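Local coordinates for SPbeta prophage-derived uncharacterized protein YorR (Bacillus subtilis, PDB 3KB2) that is uncharacterised but binds guanosine-3'-monophosphate-5'-diphosphate and may act as a dTMP kinase, at residues Phe35-Phe46 against Phe74-Gln84. Residues are numbered along the deposited sequence; the frame is centred on the assembly and turned at random.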
ATOM      1  N   PHE A  35      11.112   0.956  -2.658  1.00 40.44           N
ATOM      2  CA  PHE A  35      10.327   2.021  -2.053  1.00 37.19           C
ATOM      3  C   PHE A  35      11.245   2.948  -1.269  1.00 33.45           C
ATOM      4  O   PHE A  35      11.097   4.163  -1.330  1.00 36.18           O
ATOM      5  CB  PHE A  35       9.266   1.435  -1.119  1.00 44.10           C
ATOM      6  CG  PHE A  35       8.212   2.420  -0.692  1.00 38.68           C
ATOM      7  CD1 PHE A  35       7.069   2.617  -1.462  1.00 46.58           C
ATOM      8  CD2 PHE A  35       8.346   3.129   0.499  1.00 48.95           C
ATOM      9  CE1 PHE A  35       6.067   3.502  -1.048  1.00 44.84           C
ATOM     10  CE2 PHE A  35       7.351   4.018   0.923  1.00 46.91           C
ATOM     11  CZ  PHE A  35       6.211   4.202   0.147  1.00 44.90           C
ATOM     12  N   GLU A  36      12.201   2.375  -0.544  1.00 33.72           N
ATOM     13  CA  GLU A  36      13.132   3.170   0.257  1.00 34.71           C
ATOM     14  C   GLU A  36      13.991   4.084  -0.611  1.00 32.20           C
ATOM     15  O   GLU A  36      14.239   5.235  -0.262  1.00 34.09           O
ATOM     16  CB  GLU A  36      14.048   2.262   1.087  1.00 41.77           C
ATOM     17  CG  GLU A  36      13.327   1.258   1.987  1.00 59.56           C
ATOM     18  CD  GLU A  36      13.049  -0.077   1.296  1.00 69.23           C
ATOM     19  OE1 GLU A  36      12.260  -0.111   0.321  1.00 71.03           O
ATOM     20  OE2 GLU A  36      13.630  -1.098   1.733  1.00 75.32           O
ATOM     21  N   LEU A  37      14.454   3.561  -1.739  1.00 33.45           N
ATOM     22  CA  LEU A  37      15.285   4.333  -2.651  1.00 27.43           C
ATOM     23  C   LEU A  37      14.478   5.446  -3.305  1.00 29.39           C
ATOM     24  O   LEU A  37      14.990   6.538  -3.564  1.00 33.08           O
ATOM     25  CB  LEU A  37      15.846   3.424  -3.739  1.00 22.40           C
ATOM     26  CG  LEU A  37      16.603   4.137  -4.860  1.00 28.37           C
ATOM     27  CD1 LEU A  37      17.933   4.648  -4.329  1.00 26.15           C
ATOM     28  CD2 LEU A  37      16.823   3.176  -6.019  1.00 15.29           C
ATOM     29  N   ALA A  38      13.211   5.165  -3.578  1.00 25.76           N
ATOM     30  CA  ALA A  38      12.356   6.147  -4.222  1.00 26.94           C
ATOM     31  C   ALA A  38      12.181   7.396  -3.379  1.00 23.70           C
ATOM     32  O   ALA A  38      12.070   8.493  -3.913  1.00 20.36           O
ATOM     33  CB  ALA A  38      11.007   5.535  -4.534  1.00 30.08           C
ATOM     34  N   LYS A  39      12.167   7.228  -2.061  1.00 26.88           N
ATOM     35  CA  LYS A  39      12.001   8.358  -1.157  1.00 29.73           C
ATOM     36  C   LYS A  39      13.309   9.054  -0.763  1.00 31.75           C
ATOM     37  O   LYS A  39      13.296   9.969   0.053  1.00 36.63           O
ATOM     38  CB  LYS A  39      11.254   7.912   0.110  1.00 33.16           C
ATOM     39  CG  LYS A  39      11.780   6.621   0.730  1.00 51.69           C
ATOM     40  CD  LYS A  39      11.616   6.572   2.267  1.00 52.50           C
ATOM     41  CE  LYS A  39      10.163   6.498   2.719  1.00 52.65           C
ATOM     42  NZ  LYS A  39      10.053   6.511   4.210  1.00 47.02           N
ATOM     43  N   SER A  40      14.431   8.633  -1.340  1.00 30.07           N
ATOM     44  CA  SER A  40      15.710   9.253  -1.004  1.00 27.63           C
ATOM     45  C   SER A  40      16.151  10.318  -2.022  1.00 26.95           C
ATOM     46  O   SER A  40      17.280  10.827  -1.966  1.00 24.81           O
ATOM     47  CB  SER A  40      16.799   8.183  -0.815  1.00 18.58           C
ATOM     48  OG  SER A  40      17.077   7.472  -2.007  1.00 27.62           O
ATOM     49  N   GLY A  41      15.252  10.658  -2.946  1.00 23.24           N
ATOM     50  CA  GLY A  41      15.550  11.690  -3.931  1.00 21.86           C
ATOM     51  C   GLY A  41      15.862  11.223  -5.338  1.00 14.99           C
ATOM     52  O   GLY A  41      16.292  10.097  -5.541  1.00 19.30           O
ATOM     53  N   ASN A  42      15.674  12.100  -6.316  1.00 18.80           N
ATOM     54  CA  ASN A  42      15.938  11.728  -7.695  1.00 20.19           C
ATOM     55  C   ASN A  42      17.403  11.349  -8.013  1.00 25.30           C
ATOM     56  O   ASN A  42      17.647  10.343  -8.682  1.00 23.66           O
ATOM     57  CB  ASN A  42      15.437  12.827  -8.640  1.00 20.46           C
ATOM     58  CG  ASN A  42      15.675  12.484 -10.099  1.00 25.93           C
ATOM     59  OD1 ASN A  42      16.786  12.626 -10.595  1.00 32.36           O
ATOM     60  ND2 ASN A  42      14.636  12.017 -10.789  1.00 22.99           N
ATOM     61  N   GLU A  43      18.366  12.138  -7.542  1.00 25.91           N
ATOM     62  CA  GLU A  43      19.783  11.849  -7.777  1.00 26.60           C
ATOM     63  C   GLU A  43      20.113  10.410  -7.343  1.00 22.62           C
ATOM     64  O   GLU A  43      20.749   9.652  -8.083  1.00 26.56           O
ATOM     65  CB  GLU A  43      20.674  12.816  -6.982  1.00 35.79           C
ATOM     66  CG  GLU A  43      20.392  14.322  -7.160  1.00 54.66           C
ATOM     67  CD  GLU A  43      18.979  14.760  -6.739  1.00 59.34           C
ATOM     68  OE1 GLU A  43      18.532  14.451  -5.607  1.00 51.61           O
ATOM     69  OE2 GLU A  43      18.320  15.440  -7.556  1.00 61.53           O
ATOM     70  N   LYS A  44      19.704  10.047  -6.130  1.00 19.10           N
ATOM     71  CA  LYS A  44      19.948   8.705  -5.622  1.00 22.08           C
ATOM     72  C   LYS A  44      19.222   7.713  -6.537  1.00 27.90           C
ATOM     73  O   LYS A  44      19.774   6.666  -6.883  1.00 23.86           O
ATOM     74  CB  LYS A  44      19.404   8.530  -4.194  1.00 28.13           C
ATOM     75  CG  LYS A  44      20.006   9.415  -3.098  1.00 34.84           C
ATOM     76  CD  LYS A  44      21.425   9.024  -2.733  1.00 36.06           C
ATOM     77  CE  LYS A  44      21.995   9.937  -1.651  1.00 34.83           C
ATOM     78  NZ  LYS A  44      23.429   9.610  -1.381  1.00 32.78           N
ATOM     79  N   LEU A  45      17.987   8.052  -6.925  1.00 20.65           N
ATOM     80  CA  LEU A  45      17.157   7.187  -7.775  1.00 21.96           C
ATOM     81  C   LEU A  45      17.816   6.875  -9.103  1.00 13.61           C
ATOM     82  O   LEU A  45      18.001   5.713  -9.462  1.00 18.57           O
ATOM     83  CB  LEU A  45      15.785   7.834  -8.039  1.00 18.72           C
ATOM     84  CG  LEU A  45      14.750   7.068  -8.875  1.00 16.32           C
ATOM     85  CD1 LEU A  45      14.260   5.835  -8.137  1.00 18.65           C
ATOM     86  CD2 LEU A  45      13.578   7.988  -9.174  1.00 14.71           C
ATOM     87  N   PHE A  46      18.168   7.923  -9.828  1.00 11.97           N
ATOM     88  CA  PHE A  46      18.798   7.778 -11.131  1.00 23.60           C
ATOM     89  C   PHE A  46      20.120   7.021 -11.063  1.00 22.69           C
ATOM     90  O   PHE A  46      20.409   6.173 -11.913  1.00 15.24           O
ATOM     91  CB  PHE A  46      19.034   9.153 -11.749  1.00 20.63           C
ATOM     92  CG  PHE A  46      19.675   9.097 -13.095  1.00 22.60           C
ATOM     93  CD1 PHE A  46      19.009   8.516 -14.173  1.00 21.82           C
ATOM     94  CD2 PHE A  46      20.954   9.606 -13.286  1.00 20.17           C
ATOM     95  CE1 PHE A  46      19.613   8.440 -15.424  1.00 27.94           C
ATOM     96  CE2 PHE A  46      21.565   9.536 -14.531  1.00 26.28           C
ATOM     97  CZ  PHE A  46      20.899   8.953 -15.603  1.00 23.97           C
ATOM     98  N   PHE A  74       2.347   7.632  -4.725  1.00 22.92           N
ATOM     99  CA  PHE A  74       2.891   7.924  -3.405  1.00 26.87           C
ATOM    100  C   PHE A  74       3.556   9.282  -3.336  1.00 26.17           C
ATOM    101  O   PHE A  74       4.136   9.754  -4.318  1.00 21.01           O
ATOM    102  CB  PHE A  74       3.916   6.858  -3.002  1.00 26.00           C
ATOM    103  CG  PHE A  74       3.339   5.477  -2.878  1.00 28.48           C
ATOM    104  CD1 PHE A  74       2.288   5.229  -2.006  1.00 28.09           C
ATOM    105  CD2 PHE A  74       3.843   4.428  -3.636  1.00 31.69           C
ATOM    106  CE1 PHE A  74       1.742   3.960  -1.888  1.00 27.86           C
ATOM    107  CE2 PHE A  74       3.305   3.152  -3.527  1.00 36.01           C
ATOM    108  CZ  PHE A  74       2.249   2.919  -2.649  1.00 36.51           C
ATOM    109  N   LYS A  75       3.473   9.909  -2.169  1.00 17.58           N
ATOM    110  CA  LYS A  75       4.104  11.205  -1.983  1.00 22.80           C
ATOM    111  C   LYS A  75       5.560  10.987  -1.595  1.00 25.28           C
ATOM    112  O   LYS A  75       5.934   9.903  -1.139  1.00 23.18           O
ATOM    113  CB  LYS A  75       3.381  12.020  -0.902  1.00 23.64           C
ATOM    114  CG  LYS A  75       1.971  12.480  -1.283  1.00 13.35           C
ATOM    115  CD  LYS A  75       1.426  13.493  -0.267  1.00 18.32           C
ATOM    116  CE  LYS A  75       0.078  14.067  -0.711  1.00 32.15           C
ATOM    117  NZ  LYS A  75      -0.519  15.043   0.262  1.00 18.70           N
ATOM    118  N   ASP A  76       6.373  12.026  -1.776  1.00 24.88           N
ATOM    119  CA  ASP A  76       7.797  11.967  -1.474  1.00 28.79           C
ATOM    120  C   ASP A  76       8.382  10.702  -2.105  1.00 31.57           C
ATOM    121  O   ASP A  76       9.178   9.989  -1.488  1.00 30.82           O
ATOM    122  CB  ASP A  76       8.035  11.960   0.041  1.00 34.95           C
ATOM    123  CG  ASP A  76       7.483  13.207   0.737  1.00 46.55           C
ATOM    124  OD1 ASP A  76       7.724  14.337   0.251  1.00 36.37           O
ATOM    125  OD2 ASP A  76       6.815  13.059   1.789  1.00 46.51           O
ATOM    126  N   TYR A  77       7.965  10.432  -3.340  1.00 31.32           N
ATOM    127  CA  TYR A  77       8.407   9.259  -4.085  1.00 19.61           C
ATOM    128  C   TYR A  77       8.975   9.723  -5.419  1.00 23.16           C
ATOM    129  O   TYR A  77       8.227   9.979  -6.361  1.00 19.33           O
ATOM    130  CB  TYR A  77       7.213   8.328  -4.312  1.00 12.07           C
ATOM    131  CG  TYR A  77       7.561   6.988  -4.908  1.00 18.83           C
ATOM    132  CD1 TYR A  77       8.000   6.879  -6.227  1.00 21.80           C
ATOM    133  CD2 TYR A  77       7.440   5.819  -4.154  1.00 15.58           C
ATOM    134  CE1 TYR A  77       8.305   5.640  -6.779  1.00 25.05           C
ATOM    135  CE2 TYR A  77       7.742   4.579  -4.699  1.00 21.29           C
ATOM    136  CZ  TYR A  77       8.173   4.498  -6.013  1.00 24.50           C
ATOM    137  OH  TYR A  77       8.467   3.273  -6.563  1.00 35.02           O
ATOM    138  N   SER A  78      10.299   9.813  -5.495  1.00 14.60           N
ATOM    139  CA  SER A  78      10.979  10.269  -6.704  1.00 16.49           C
ATOM    140  C   SER A  78      10.658   9.506  -7.982  1.00 17.52           C
ATOM    141  O   SER A  78      10.438   8.296  -7.975  1.00 15.98           O
ATOM    142  CB  SER A  78      12.492  10.244  -6.500  1.00 15.98           C
ATOM    143  OG  SER A  78      12.861  11.111  -5.449  1.00 37.53           O
ATOM    144  N   ILE A  79      10.661  10.239  -9.086  1.00 17.52           N
ATOM    145  CA  ILE A  79      10.388   9.659 -10.386  1.00 18.87           C
ATOM    146  C   ILE A  79      11.462  10.061 -11.379  1.00 18.97           C
ATOM    147  O   ILE A  79      12.046  11.137 -11.276  1.00 22.12           O
ATOM    148  CB  ILE A  79       9.013  10.112 -10.930  1.00 21.36           C
ATOM    149  CG1 ILE A  79       8.734   9.430 -12.264  1.00 18.59           C
ATOM    150  CG2 ILE A  79       8.992  11.619 -11.155  1.00 17.77           C
ATOM    151  CD1 ILE A  79       7.275   9.519 -12.661  1.00 25.60           C
ATOM    152  N   LEU A  80      11.745   9.189 -12.334  1.00 15.83           N
ATOM    153  CA  LEU A  80      12.729   9.529 -13.347  1.00 16.24           C
ATOM    154  C   LEU A  80      12.155  10.621 -14.236  1.00 16.04           C
ATOM    155  O   LEU A  80      10.941  10.729 -14.375  1.00 17.61           O
ATOM    156  CB  LEU A  80      13.032   8.318 -14.212  1.00 15.88           C
ATOM    157  CG  LEU A  80      13.807   7.236 -13.489  1.00 12.21           C
ATOM    158  CD1 LEU A  80      13.754   5.977 -14.293  1.00 18.30           C
ATOM    159  CD2 LEU A  80      15.226   7.705 -13.256  1.00 12.43           C
ATOM    160  N   THR A  81      13.025  11.433 -14.828  1.00 17.68           N
ATOM    161  CA  THR A  81      12.568  12.471 -15.740  1.00 15.80           C
ATOM    162  C   THR A  81      12.542  11.822 -17.121  1.00 25.61           C
ATOM    163  O   THR A  81      13.099  10.739 -17.316  1.00 26.17           O
ATOM    164  CB  THR A  81      13.529  13.693 -15.803  1.00 16.01           C
ATOM    165  OG1 THR A  81      14.820  13.272 -16.251  1.00 17.31           O
ATOM    166  CG2 THR A  81      13.654  14.357 -14.450  1.00 19.60           C
ATOM    167  N   GLU A  82      11.890  12.479 -18.072  1.00 25.26           N
ATOM    168  CA  GLU A  82      11.819  11.968 -19.432  1.00 27.19           C
ATOM    169  C   GLU A  82      13.218  11.719 -19.964  1.00 18.92           C
ATOM    170  O   GLU A  82      13.495  10.682 -20.558  1.00 18.59           O
ATOM    171  CB  GLU A  82      11.119  12.975 -20.347  1.00 36.40           C
ATOM    172  CG  GLU A  82       9.645  13.189 -20.054  1.00 50.31           C
ATOM    173  CD  GLU A  82       8.994  14.162 -21.025  1.00 63.48           C
ATOM    174  OE1 GLU A  82       9.349  15.369 -20.997  1.00 62.53           O
ATOM    175  OE2 GLU A  82       8.127  13.718 -21.821  1.00 66.06           O
ATOM    176  N   ARG A  83      14.098  12.683 -19.742  1.00 13.75           N
ATOM    177  CA  ARG A  83      15.458  12.576 -20.223  1.00 16.25           C
ATOM    178  C   ARG A  83      16.197  11.390 -19.612  1.00 17.08           C
ATOM    179  O   ARG A  83      16.843  10.633 -20.327  1.00 23.74           O
ATOM    180  CB  ARG A  83      16.210  13.883 -19.949  1.00 20.50           C
ATOM    181  CG  ARG A  83      17.601  13.946 -20.551  1.00 23.03           C
ATOM    182  CD  ARG A  83      18.352  15.182 -20.074  1.00 23.70           C
ATOM    183  NE  ARG A  83      19.741  15.202 -20.539  1.00 24.62           N
ATOM    184  CZ  ARG A  83      20.667  16.055 -20.102  1.00 25.68           C
ATOM    185  NH1 ARG A  83      21.903  15.990 -20.577  1.00 12.60           N
ATOM    186  NH2 ARG A  83      20.357  16.966 -19.181  1.00 22.13           N
ATOM    187  N   GLN A  84      16.101  11.210 -18.299  1.00 25.52           N
ATOM    188  CA  GLN A  84      16.796  10.097 -17.653  1.00 16.67           C
ATOM    189  C   GLN A  84      16.266   8.756 -18.171  1.00 27.03           C
ATOM    190  O   GLN A  84      17.047   7.872 -18.535  1.00 21.91           O
ATOM    191  CB  GLN A  84      16.636  10.184 -16.133  1.00 17.58           C
ATOM    192  CG  GLN A  84      17.094  11.520 -15.578  1.00 21.61           C
ATOM    193  CD  GLN A  84      16.843  11.679 -14.094  1.00 21.19           C
ATOM    194  OE1 GLN A  84      15.747  11.403 -13.600  1.00 30.77           O
ATOM    195  NE2 GLN A  84      17.857  12.145 -13.372  1.00 14.48           N
TER
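Gln-84 reaches across to Phe-46 and Asn-42 with almost its whole side chain. Its CB lies 3.5 Å from Phe-46 CD1, and CG follows over one face of that ring in a CH-pi contact. The chain runs on extended beyond CG (chi2 175°), carrying the amide out beside the same phenyl group, where the two planes lie only 7° apart, with NE2 near Phe-46 CG. At its tip the amide pairs with that of Asn-42 in a nearly coplanar, reciprocal couple: Gln-84 NE2 donates to Asn-42 OD1 at 3.0 Å, and Asn-42 ND2 donates to Gln-84 OE1 at 3.1 Å, each along an in-plane lone pair. Gln-84 OE1 also accepts from Thr-81 N; the Gln-84 amide is thus gripped by three bonds, two of them at OE1, which hold its rotation. Asn-42 ND2 makes a weak second bond to Ile-79 O. Leu-80 CD2 meets the edge of the Phe-46 ring, and Leu-45 CD2 rests on the backbone of Ser-78.

Further along, Ser-78 N donates to Ala-38 O at 2.7 Å. The methyl of Ala-38 sits over the centre of the Tyr-77 ring, 3.3 Å from its centroid. Phe-35 turns its edge to the face of Phe-74 in a T-shaped pair, planes at 77°, and forms an offset edge-to-face pair with Tyr-77, whose edge is directed toward it (Phe-35 CD1 to Tyr-77 CE2 3.8 Å). Helix 64-70 packs against Tyr-77, and Lys-73 of the second subunit against Phe-35. The loop 74-81 is thus fastened along the helices 35-38 and 42-52 by an aromatic cluster at one end. At the other, Gln-84 N donates to Thr-81 OG1 at 3.2 Å, answering the Thr-81 N bond in a capping box that starts helix 82-92 and shares its glutamine with Asn-42.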